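Local coordinates for protein Methylcobalamin\: coenzyme M methyltransferase (Methanosarcina mazei, PDB 4AY7) that probably transfers the methyl group of a methylated corrinoid to coenzyme M, a thiol activated by a zinc ion, during methanogenesis, at residues A[87-92]-A[127-132]; A[155-160]-A[207-212]; A[249-254]-A[270-275]. All coordinates share one frame; numbering follows the deposited sequence.

Contact 1: residues A[87-92]-A[127-132]; sequences LVEAMG and RGRIPV
E89, in the last turn of helix 86-90, meets R129, the N-cap residue of helix 130-144, with the two side chains crossing at about a right angle. The carboxylate and guanidinium planes are turned 65° apart, so the salt bridge is not the flat, two-oxygen kind and OE1 alone makes it. E89 OE1 offers its syn lone pair to R129 NE at 2.8 Å, with an N-H...O angle of 153°, and lies close to the guanidinium plane. From R129 NH2 the same E89 OE1 receives a weak bond at 3.2 Å. A bend at chi3 (-74°) turns the arginine head back to this oxygen, while E89 reaches it through an extended chain. A water molecule donates to E89 OE1 and accepts from R129 N, coupling the carboxylate to the backbone as well.

Beside this polar pair, A90 packs against the turn before helix 130-144. I130 carries CD1 at the end of a straight chain to within 3.5 Å of A90 CB, and L87 CD1 approaches I130 CD1 less closely, at 4.2 Å. R127 lays CD alongside A90 O at 3.6 Å, but its charged end is paired with D123. The type II' turn from R127 to I130 has positive phi at G128; a beta carbon there would press on A90 CA.

The side chain of R129 is about 9 Å from that of Q103, which binds coenzyme M, so the ionic cluster lies near the coenzyme M site. R129 NH1 also bonds the oxidised cysteine, 3-sulfinoalanine, at position 83. The guanidinium thus lies between a carboxylate and a sulfinate, and its charge is probably balanced from both.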
ATOM      1  N   LEU A  87      -0.703   9.125  -8.627  1.00 17.48           N
ATOM      2  CA  LEU A  87      -0.584  10.458  -8.099  1.00 17.92           C
ATOM      3  C   LEU A  87       0.616  11.136  -8.782  1.00 17.70           C
ATOM      4  O   LEU A  87       0.561  12.291  -9.163  1.00 18.48           O
ATOM      5  CB  LEU A  87      -0.443  10.418  -6.536  1.00 17.46           C
ATOM      6  CG  LEU A  87      -0.203  11.812  -5.858  1.00 17.62           C
ATOM      7  CD1 LEU A  87      -1.329  12.778  -6.293  1.00 18.00           C
ATOM      8  CD2 LEU A  87      -0.084  11.650  -4.331  1.00 17.67           C
ATOM      9  N   VAL A  88       1.735  10.438  -8.909  1.00 17.65           N
ATOM     10  CA  VAL A  88       2.930  11.107  -9.469  1.00 17.85           C
ATOM     11  C   VAL A  88       2.690  11.532 -10.932  1.00 18.02           C
ATOM     12  O   VAL A  88       3.140  12.621 -11.366  1.00 18.23           O
ATOM     13  CB  VAL A  88       4.199  10.243  -9.293  1.00 18.18           C
ATOM     14  CG1 VAL A  88       4.545  10.159  -7.791  1.00 17.96           C
ATOM     15  CG2 VAL A  88       4.030   8.841  -9.805  1.00 18.26           C
ATOM     16  N   GLU A  89       1.933  10.737 -11.665  1.00 18.09           N
ATOM     17  CA  GLU A  89       1.523  11.095 -12.976  1.00 18.77           C
ATOM     18  C   GLU A  89       0.599  12.297 -12.983  1.00 18.65           C
ATOM     19  O   GLU A  89       0.743  13.142 -13.870  1.00 19.15           O
ATOM     20  CB  GLU A  89       0.780   9.955 -13.626  1.00 19.50           C
ATOM     21  CG  GLU A  89       0.295  10.284 -15.016  1.00 21.13           C
ATOM     22  CD  GLU A  89      -0.306   9.073 -15.736  1.00 22.52           C
ATOM     23  OE1 GLU A  89      -1.030   8.343 -15.080  1.00 23.16           O
ATOM     24  OE2 GLU A  89      -0.126   8.807 -16.952  1.00 24.26           O
ATOM     25  N   ALA A  90      -0.372  12.342 -12.111  1.00 18.68           N
ATOM     26  CA  ALA A  90      -1.230  13.540 -11.960  1.00 19.51           C
ATOM     27  C   ALA A  90      -0.422  14.781 -11.586  1.00 20.41           C
ATOM     28  O   ALA A  90      -0.690  15.858 -12.128  1.00 22.07           O
ATOM     29  CB  ALA A  90      -2.341  13.253 -10.984  1.00 19.56           C
ATOM     30  N   MET A  91       0.669  14.579 -10.873  1.00 20.37           N
ATOM     31  CA  MET A  91       1.637  15.640 -10.554  1.00 22.30           C
ATOM     32  C   MET A  91       2.615  16.021 -11.684  1.00 22.94           C
ATOM     33  O   MET A  91       3.456  16.917 -11.476  1.00 26.02           O
ATOM     34  CB  MET A  91       2.390  15.315  -9.264  1.00 22.93           C
ATOM     35  CG  MET A  91       1.546  15.408  -7.958  1.00 22.75           C
ATOM     36  SD  MET A  91       1.126  17.135  -7.621  1.00 25.55           S
ATOM     37  CE  MET A  91       2.779  17.614  -7.043  1.00 23.95           C
ATOM     38  N   GLY A  92       2.562  15.328 -12.828  1.00 22.17           N
ATOM     39  CA  GLY A  92       3.366  15.676 -14.014  1.00 21.76           C
ATOM     40  C   GLY A  92       4.421  14.661 -14.460  1.00 21.53           C
ATOM     41  O   GLY A  92       5.020  14.825 -15.484  1.00 21.38           O
ATOM     42  N   ARG A 127      -6.789  15.429 -12.852  1.00 24.52           N
ATOM     43  CA  ARG A 127      -5.625  15.078 -13.642  1.00 24.85           C
ATOM     44  C   ARG A 127      -5.246  13.610 -13.683  1.00 24.11           C
ATOM     45  O   ARG A 127      -5.497  12.871 -12.746  1.00 21.71           O
ATOM     46  CB  ARG A 127      -4.419  15.877 -13.180  1.00 25.73           C
ATOM     47  CG  ARG A 127      -4.594  17.358 -13.442  1.00 28.16           C
ATOM     48  CD  ARG A 127      -3.297  18.118 -13.193  1.00 30.98           C
ATOM     49  NE  ARG A 127      -3.523  19.550 -13.490  1.00 35.94           N
ATOM     50  CZ  ARG A 127      -2.626  20.366 -14.018  1.00 36.82           C
ATOM     51  NH1 ARG A 127      -1.399  19.912 -14.283  1.00 37.36           N
ATOM     52  NH2 ARG A 127      -2.949  21.654 -14.276  1.00 40.07           N
ATOM     53  N   GLY A 128      -4.675  13.182 -14.816  1.00 23.42           N
ATOM     54  CA  GLY A 128      -4.177  11.813 -14.928  1.00 22.95           C
ATOM     55  C   GLY A 128      -5.311  10.823 -14.777  1.00 22.74           C
ATOM     56  O   GLY A 128      -6.389  11.039 -15.302  1.00 22.40           O
ATOM     57  N   ARG A 129      -5.038   9.774 -14.003  1.00 21.13           N
ATOM     58  CA  ARG A 129      -5.975   8.689 -13.771  1.00 21.42           C
ATOM     59  C   ARG A 129      -6.622   8.768 -12.391  1.00 20.58           C
ATOM     60  O   ARG A 129      -7.325   7.843 -11.984  1.00 21.02           O
ATOM     61  CB  ARG A 129      -5.250   7.394 -14.037  1.00 21.54           C
ATOM     62  CG  ARG A 129      -4.818   7.187 -15.455  1.00 22.81           C
ATOM     63  CD  ARG A 129      -4.004   5.903 -15.585  1.00 23.53           C
ATOM     64  NE  ARG A 129      -2.652   6.019 -15.025  1.00 23.75           N
ATOM     65  CZ  ARG A 129      -2.134   5.206 -14.132  1.00 24.85           C
ATOM     66  NH1 ARG A 129      -2.821   4.172 -13.706  1.00 25.07           N
ATOM     67  NH2 ARG A 129      -0.900   5.425 -13.699  1.00 26.50           N
ATOM     68  N   ILE A 130      -6.502   9.915 -11.726  1.00 20.66           N
ATOM     69  CA  ILE A 130      -7.161  10.106 -10.459  1.00 20.56           C
ATOM     70  C   ILE A 130      -8.645   9.843 -10.624  1.00 21.45           C
ATOM     71  O   ILE A 130      -9.261   9.084  -9.849  1.00 20.47           O
ATOM     72  CB  ILE A 130      -6.826  11.482  -9.789  1.00 20.53           C
ATOM     73  CG1 ILE A 130      -5.380  11.399  -9.248  1.00 20.17           C
ATOM     74  CG2 ILE A 130      -7.747  11.742  -8.573  1.00 20.46           C
ATOM     75  CD1 ILE A 130      -4.870  12.679  -8.632  1.00 20.69           C
ATOM     76  N   PRO A 131      -9.234  10.400 -11.646  1.00 22.49           N
ATOM     77  CA  PRO A 131     -10.639  10.095 -11.807  1.00 23.21           C
ATOM     78  C   PRO A 131     -10.993   8.622 -12.147  1.00 22.89           C
ATOM     79  O   PRO A 131     -12.132   8.212 -11.878  1.00 24.19           O
ATOM     80  CB  PRO A 131     -11.033  10.999 -12.993  1.00 23.72           C
ATOM     81  CG  PRO A 131     -10.021  12.111 -12.993  1.00 24.23           C
ATOM     82  CD  PRO A 131      -8.766  11.361 -12.673  1.00 23.22           C
ATOM     83  N   VAL A 132     -10.067   7.838 -12.690  1.00 21.85           N
ATOM     84  CA  VAL A 132     -10.303   6.404 -12.887  1.00 21.64           C
ATOM     85  C   VAL A 132     -10.400   5.685 -11.509  1.00 21.21           C
ATOM     86  O   VAL A 132     -11.330   4.882 -11.282  1.00 20.98           O
ATOM     87  CB  VAL A 132      -9.170   5.738 -13.685  1.00 21.50           C
ATOM     88  CG1 VAL A 132      -9.496   4.295 -13.931  1.00 21.32           C
ATOM     89  CG2 VAL A 132      -9.039   6.368 -15.089  1.00 22.09           C
TER
HETATM   90  O   HOH W   1      -2.477   9.357 -13.032  1.00 19.75           O
HETATM   91  O   HOH W   2      -0.381  17.589 -13.898  1.00 40.73           O

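Contact 2: residues A[155-160]-A[207-212]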
ATOM      1  N   GLU A 155       1.206   5.476  -3.682  1.00 18.32           N
ATOM      2  CA  GLU A 155       2.593   5.852  -3.395  1.00 19.32           C
ATOM      3  C   GLU A 155       2.596   6.922  -2.314  1.00 20.23           C
ATOM      4  O   GLU A 155       1.721   7.758  -2.233  1.00 20.48           O
ATOM      5  CB  GLU A 155       3.327   6.315  -4.703  1.00 20.25           C
ATOM      6  CG  GLU A 155       2.735   7.505  -5.384  1.00 20.41           C
ATOM      7  CD  GLU A 155       1.645   7.136  -6.418  1.00 22.30           C
ATOM      8  OE1 GLU A 155       0.860   6.168  -6.213  1.00 21.64           O
ATOM      9  OE2 GLU A 155       1.525   7.864  -7.414  1.00 20.86           O
ATOM     10  N   GLY A 156       3.515   6.781  -1.368  1.00 20.25           N
ATOM     11  CA  GLY A 156       3.557   7.648  -0.193  1.00 19.91           C
ATOM     12  C   GLY A 156       4.391   8.897  -0.490  1.00 20.02           C
ATOM     13  O   GLY A 156       5.065   8.979  -1.554  1.00 19.86           O
ATOM     14  N   PRO A 157       4.400   9.854   0.434  1.00 19.95           N
ATOM     15  CA  PRO A 157       4.985  11.139   0.087  1.00 20.53           C
ATOM     16  C   PRO A 157       6.472  11.109  -0.183  1.00 20.45           C
ATOM     17  O   PRO A 157       6.957  11.912  -1.000  1.00 21.12           O
ATOM     18  CB  PRO A 157       4.659  12.033   1.256  1.00 21.62           C
ATOM     19  CG  PRO A 157       4.130  11.184   2.344  1.00 21.12           C
ATOM     20  CD  PRO A 157       3.715   9.870   1.744  1.00 20.82           C
ATOM     21  N   VAL A 158       7.210  10.186   0.401  1.00 20.16           N
ATOM     22  CA  VAL A 158       8.632  10.175   0.136  1.00 20.80           C
ATOM     23  C   VAL A 158       8.833   9.777  -1.345  1.00 21.25           C
ATOM     24  O   VAL A 158       9.592  10.384  -2.100  1.00 21.28           O
ATOM     25  CB  VAL A 158       9.400   9.290   1.088  1.00 20.27           C
ATOM     26  CG1 VAL A 158      10.903   9.294   0.805  1.00 20.23           C
ATOM     27  CG2 VAL A 158       9.097   9.740   2.526  1.00 20.73           C
ATOM     28  N   THR A 159       8.162   8.703  -1.752  1.00 20.68           N
ATOM     29  CA  THR A 159       8.264   8.223  -3.118  1.00 20.63           C
ATOM     30  C   THR A 159       7.723   9.239  -4.131  1.00 20.18           C
ATOM     31  O   THR A 159       8.316   9.398  -5.195  1.00 19.40           O
ATOM     32  CB  THR A 159       7.585   6.844  -3.152  1.00 20.74           C
ATOM     33  OG1 THR A 159       8.357   5.982  -2.297  1.00 20.54           O
ATOM     34  CG2 THR A 159       7.529   6.202  -4.586  1.00 20.24           C
ATOM     35  N   VAL A 160       6.657   9.972  -3.765  1.00 19.01           N
ATOM     36  CA  VAL A 160       6.118  11.019  -4.630  1.00 18.89           C
ATOM     37  C   VAL A 160       7.139  12.134  -4.783  1.00 19.36           C
ATOM     38  O   VAL A 160       7.360  12.579  -5.906  1.00 19.17           O
ATOM     39  CB  VAL A 160       4.807  11.653  -4.073  1.00 18.49           C
ATOM     40  CG1 VAL A 160       4.462  12.910  -4.838  1.00 18.05           C
ATOM     41  CG2 VAL A 160       3.679  10.625  -4.092  1.00 17.77           C
ATOM     42  N   ILE A 207      -6.566   3.864   3.946  1.00 17.53           N
ATOM     43  CA  ILE A 207      -5.631   4.304   2.919  1.00 17.54           C
ATOM     44  C   ILE A 207      -4.354   3.632   3.340  1.00 17.35           C
ATOM     45  O   ILE A 207      -3.925   3.879   4.446  1.00 16.45           O
ATOM     46  CB  ILE A 207      -5.426   5.859   2.789  1.00 17.91           C
ATOM     47  CG1 ILE A 207      -6.800   6.486   2.551  1.00 18.21           C
ATOM     48  CG2 ILE A 207      -4.394   6.149   1.691  1.00 18.32           C
ATOM     49  CD1 ILE A 207      -7.475   6.040   1.220  1.00 18.36           C
ATOM     50  N   ALA A 208      -3.780   2.842   2.439  1.00 16.88           N
ATOM     51  CA  ALA A 208      -2.494   2.214   2.578  1.00 17.23           C
ATOM     52  C   ALA A 208      -1.437   2.785   1.650  1.00 17.77           C
ATOM     53  O   ALA A 208      -1.545   2.704   0.381  1.00 19.17           O
ATOM     54  CB  ALA A 208      -2.640   0.734   2.312  1.00 16.89           C
ATOM     55  N   ILE A 209      -0.404   3.415   2.223  1.00 17.92           N
ATOM     56  CA  ILE A 209       0.599   3.974   1.383  1.00 17.77           C
ATOM     57  C   ILE A 209       1.801   3.068   1.311  1.00 17.11           C
ATOM     58  O   ILE A 209       2.193   2.448   2.289  1.00 16.65           O
ATOM     59  CB  ILE A 209       0.992   5.394   1.785  1.00 18.30           C
ATOM     60  CG1 ILE A 209       1.795   5.425   3.062  1.00 18.83           C
ATOM     61  CG2 ILE A 209      -0.266   6.306   1.849  1.00 18.88           C
ATOM     62  CD1 ILE A 209       2.243   6.819   3.487  1.00 18.80           C
ATOM     63  N   ALA A 210       2.391   3.003   0.149  1.00 17.47           N
ATOM     64  CA  ALA A 210       3.584   2.239  -0.057  1.00 18.41           C
ATOM     65  C   ALA A 210       4.679   3.225  -0.331  1.00 19.96           C
ATOM     66  O   ALA A 210       4.591   3.993  -1.285  1.00 20.11           O
ATOM     67  CB  ALA A 210       3.398   1.223  -1.181  1.00 19.40           C
ATOM     68  N   ASP A 211       5.723   3.247   0.475  1.00 19.85           N
ATOM     69  CA  ASP A 211       6.708   4.229   0.332  1.00 20.09           C
ATOM     70  C   ASP A 211       8.097   3.645   0.256  1.00 20.75           C
ATOM     71  O   ASP A 211       8.896   3.839   1.141  1.00 20.35           O
ATOM     72  CB  ASP A 211       6.586   5.250   1.494  1.00 20.92           C
ATOM     73  CG  ASP A 211       6.833   6.718   1.043  1.00 22.20           C
ATOM     74  OD1 ASP A 211       7.514   6.875   0.009  1.00 22.50           O
ATOM     75  OD2 ASP A 211       6.400   7.703   1.749  1.00 22.34           O
ATOM     76  N   PRO A 212       8.406   2.957  -0.825  1.00 21.11           N
ATOM     77  CA  PRO A 212       9.698   2.284  -0.900  1.00 21.69           C
ATOM     78  C   PRO A 212      10.937   3.173  -0.806  1.00 21.77           C
ATOM     79  O   PRO A 212      11.949   2.701  -0.351  1.00 21.46           O
ATOM     80  CB  PRO A 212       9.631   1.582  -2.242  1.00 22.68           C
ATOM     81  CG  PRO A 212       8.644   2.369  -3.039  1.00 22.94           C
ATOM     82  CD  PRO A 212       7.591   2.605  -1.975  1.00 21.99           C
TER
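The D211 carboxylate is clasped by the first turn of helix 157-165: V158 CB, 3.2 Å from D211 OD1, flanks the oxygen end obliquely from one side of the plane, and on the other side the G156-P157 peptide leans over the carboxylate, G156 C coming within 3.2 Å of D211 OD2. Around its rim come the donors. V158 N gives a bond of 2.9 Å to the syn lone pair of D211 OD2, with an N-H...O angle of 157°. T159 N does the same for the syn lone pair of D211 OD1 at 2.6 Å, and T159 OG1 donates to the anti lone pair of that D211 OD1, also at 2.6 Å. T159 OG1 in turn accepts from V213 N. Three donors therefore fix the rotation of the carboxylate, which may explain why chi1 of D211 (-141°) departs from a staggered value.

Next to it the backbones join in a parallel bridge between E155 and A210. G156 N bonds A210 O at 3.0 Å, approaching from well above the carbonyl plane. G156 is the N-cap residue of the helix, and a beta carbon there would collide with D211 OD2. Beside the bridge, I209 CD1 meets P157 CD at 3.8 Å, and L232 of helix 221-238 covers both side chains.

Were D211 replaced by alanine, the amides of V158 and T159 would probably lose their acceptor, the threonine hydroxyl would lose its own, and a gap would open at the helix start. The contact thus links adjacent barrel strands where they end, near the zinc site, with P212 touching the zinc ligand C248. A buried carboxylate set against the first-turn amides of a helix N terminus, from which it accepts, would probably have its negative charge favoured there.

Contact 3: residues A[249-254]-A[270-275]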
ATOM      1  N   GLY A 249      11.480  -3.692   2.276  1.00 28.30           N
ATOM      2  CA  GLY A 249      12.913  -3.817   2.513  1.00 29.92           C
ATOM      3  C   GLY A 249      13.243  -4.100   3.978  1.00 29.24           C
ATOM      4  O   GLY A 249      12.356  -4.373   4.777  1.00 27.08           O
ATOM      5  N   ASN A 250      14.544  -4.037   4.282  1.00 31.24           N
ATOM      6  CA  ASN A 250      15.099  -4.277   5.642  1.00 32.00           C
ATOM      7  C   ASN A 250      14.847  -3.006   6.494  1.00 27.63           C
ATOM      8  O   ASN A 250      15.743  -2.202   6.680  1.00 28.71           O
ATOM      9  CB  ASN A 250      16.617  -4.548   5.492  1.00 36.77           C
ATOM     10  CG  ASN A 250      16.930  -5.507   4.330  1.00 41.29           C
ATOM     11  OD1 ASN A 250      16.755  -6.711   4.465  1.00 44.99           O
ATOM     12  ND2 ASN A 250      17.341  -4.971   3.174  1.00 41.23           N
ATOM     13  N   VAL A 251      13.608  -2.822   6.938  1.00 24.32           N
ATOM     14  CA  VAL A 251      13.202  -1.663   7.709  1.00 22.53           C
ATOM     15  C   VAL A 251      13.500  -1.776   9.211  1.00 22.82           C
ATOM     16  O   VAL A 251      13.136  -0.872   9.903  1.00 23.00           O
ATOM     17  CB  VAL A 251      11.689  -1.330   7.557  1.00 21.68           C
ATOM     18  CG1 VAL A 251      11.363  -0.915   6.152  1.00 22.50           C
ATOM     19  CG2 VAL A 251      10.774  -2.492   7.952  1.00 21.94           C
ATOM     20  N   ASN A 252      14.140  -2.838   9.741  1.00 23.43           N
ATOM     21  CA  ASN A 252      14.366  -2.857  11.196  1.00 24.22           C
ATOM     22  C   ASN A 252      15.034  -1.594  11.780  1.00 24.21           C
ATOM     23  O   ASN A 252      14.688  -1.180  12.903  1.00 23.36           O
ATOM     24  CB  ASN A 252      15.125  -4.081  11.655  1.00 26.85           C
ATOM     25  CG  ASN A 252      14.237  -5.312  11.704  1.00 27.69           C
ATOM     26  OD1 ASN A 252      13.051  -5.206  11.940  1.00 28.98           O
ATOM     27  ND2 ASN A 252      14.780  -6.435  11.336  1.00 29.31           N
ATOM     28  N   PRO A 253      15.957  -0.957  11.020  1.00 23.46           N
ATOM     29  CA  PRO A 253      16.659   0.213  11.628  1.00 23.90           C
ATOM     30  C   PRO A 253      15.789   1.458  11.774  1.00 23.11           C
ATOM     31  O   PRO A 253      16.150   2.360  12.517  1.00 25.36           O
ATOM     32  CB  PRO A 253      17.835   0.451  10.706  1.00 24.85           C
ATOM     33  CG  PRO A 253      17.998  -0.837   9.914  1.00 25.09           C
ATOM     34  CD  PRO A 253      16.663  -1.496   9.838  1.00 24.12           C
ATOM     35  N   ILE A 254      14.577   1.399  11.241  1.00 21.85           N
ATOM     36  CA  ILE A 254      13.602   2.442  11.367  1.00 21.21           C
ATOM     37  C   ILE A 254      12.239   1.996  11.791  1.00 20.65           C
ATOM     38  O   ILE A 254      11.349   2.829  11.903  1.00 19.42           O
ATOM     39  CB  ILE A 254      13.397   3.215   9.986  1.00 20.28           C
ATOM     40  CG1 ILE A 254      12.825   2.323   8.847  1.00 19.43           C
ATOM     41  CG2 ILE A 254      14.680   3.962   9.584  1.00 21.37           C
ATOM     42  CD1 ILE A 254      12.324   3.120   7.634  1.00 19.17           C
ATOM     43  N   GLU A 270       8.395 -10.096   5.186  1.00 31.33           N
ATOM     44  CA  GLU A 270       8.928 -11.249   5.884  1.00 33.96           C
ATOM     45  C   GLU A 270      10.416 -11.081   6.241  1.00 33.29           C
ATOM     46  O   GLU A 270      10.894 -11.614   7.220  1.00 32.30           O
ATOM     47  CB  GLU A 270       8.760 -12.421   4.868  1.00 36.18           C
ATOM     48  CG  GLU A 270       9.093 -13.803   5.363  1.00 40.64           C
ATOM     49  CD  GLU A 270      10.588 -14.022   5.409  1.00 44.03           C
ATOM     50  OE1 GLU A 270      11.238 -13.581   4.419  1.00 43.77           O
ATOM     51  OE2 GLU A 270      11.093 -14.562   6.452  1.00 45.82           O
ATOM     52  N   LYS A 271      11.141 -10.370   5.368  1.00 34.95           N
ATOM     53  CA  LYS A 271      12.586 -10.105   5.463  1.00 36.79           C
ATOM     54  C   LYS A 271      13.027  -9.668   6.822  1.00 35.24           C
ATOM     55  O   LYS A 271      14.093 -10.067   7.295  1.00 39.99           O
ATOM     56  CB  LYS A 271      12.969  -8.941   4.514  1.00 41.54           C
ATOM     57  CG  LYS A 271      13.499  -9.290   3.150  1.00 45.74           C
ATOM     58  CD  LYS A 271      13.764  -8.003   2.352  1.00 47.23           C
ATOM     59  CE  LYS A 271      13.569  -8.262   0.853  1.00 49.51           C
ATOM     60  NZ  LYS A 271      12.102  -8.264   0.567  1.00 49.98           N
ATOM     61  N   ILE A 272      12.232  -8.843   7.486  1.00 31.50           N
ATOM     62  CA  ILE A 272      12.692  -8.269   8.741  1.00 30.83           C
ATOM     63  C   ILE A 272      12.654  -9.218   9.993  1.00 28.90           C
ATOM     64  O   ILE A 272      13.094  -8.863  11.060  1.00 29.06           O
ATOM     65  CB  ILE A 272      11.995  -6.920   8.961  1.00 31.43           C
ATOM     66  CG1 ILE A 272      10.537  -7.097   9.417  1.00 31.80           C
ATOM     67  CG2 ILE A 272      12.042  -6.098   7.644  1.00 30.83           C
ATOM     68  CD1 ILE A 272       9.789  -5.763   9.439  1.00 33.22           C
ATOM     69  N   GLY A 273      12.131 -10.423   9.841  1.00 26.89           N
ATOM     70  CA  GLY A 273      12.089 -11.340  10.936  1.00 25.64           C
ATOM     71  C   GLY A 273      10.667 -11.686  11.207  1.00 24.11           C
ATOM     72  O   GLY A 273       9.801 -11.465  10.367  1.00 23.50           O
ATOM     73  N   SER A 274      10.442 -12.283  12.385  1.00 22.90           N
ATOM     74  CA  SER A 274       9.153 -12.817  12.718  1.00 21.81           C
ATOM     75  C   SER A 274       8.148 -11.745  13.087  1.00 20.48           C
ATOM     76  O   SER A 274       8.497 -10.649  13.502  1.00 20.90           O
ATOM     77  CB  SER A 274       9.328 -13.733  13.916  1.00 22.28           C
ATOM     78  OG  SER A 274       9.672 -12.974  15.094  1.00 21.27           O
ATOM     79  N   ALA A 275       6.889 -12.057  12.938  1.00 20.33           N
ATOM     80  CA  ALA A 275       5.876 -11.152  13.437  1.00 20.58           C
ATOM     81  C   ALA A 275       6.081 -10.889  14.978  1.00 21.59           C
ATOM     82  O   ALA A 275       5.955  -9.735  15.465  1.00 21.01           O
ATOM     83  CB  ALA A 275       4.488 -11.748  13.168  1.00 20.54           C
TER
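N252 ND2 donates to I272 O at 3.0 Å in an almost perfectly straight bond, the N-H...O angle being 179°. The acceptor lies in the amide plane of N252, and the donor arrives in the carbonyl plane of I272, on a lone pair. With CG anti to its carbonyl carbon (chi1 -77°), the asparagine swings its amide over to the other loop, and N252 OD1 comes to rest 3.6 Å from I272 CB.

I272 is the apolar wedge of the contact. Its two branches part: CG2 sits against the backbone, 3.4 Å from G249 O, while CD1 reaches V251 CG2 at 3.7 Å. That split follows from CG1 standing between the backbone N and the carbonyl carbon (chi1 76°). At the outer margin K271 CD passes N250 OD1 at 3.9 Å. The polar ends of this pair turn to other partners, K271 NZ to E269 and N250 ND2 to D217. N250 itself is the centre of an inverse gamma turn, and E269 OE1 also holds G249 N.

The segments belong to the connections after the neighbouring parallel strands 242-246 and 265-267, the first running into helix 252-259. G249 comes directly after the zinc ligand C248, and from G249 to the zinc ion is about 6 Å, as expected of a TIM barrel, where connections at the C-terminal ends of the strands border the active site.

The three contacts follow one another along the chain in series, with neither nesting nor crossing. Contact 1 closes an excursion of 34 residues that includes the antiparallel pair 94-96 and 105-108, bringing helix 86-90 to the start of helix 130-144. Contact 2 spans 46 mostly helical residues and joins the ends of the neighbouring barrel strands 150-155 and 206-210. Contact 3 closes a much shorter loop of 15 residues that holds most of helix 252-259 and strand 265-267. Contacts 1 and 2 touch, V88 N bonding E155 OE2 at 3.0 Å and V88 packing on V160. Contact 3 lies across the chain's centre from contact 1, and approaches contact 2 to about 7 Å between nearest atoms.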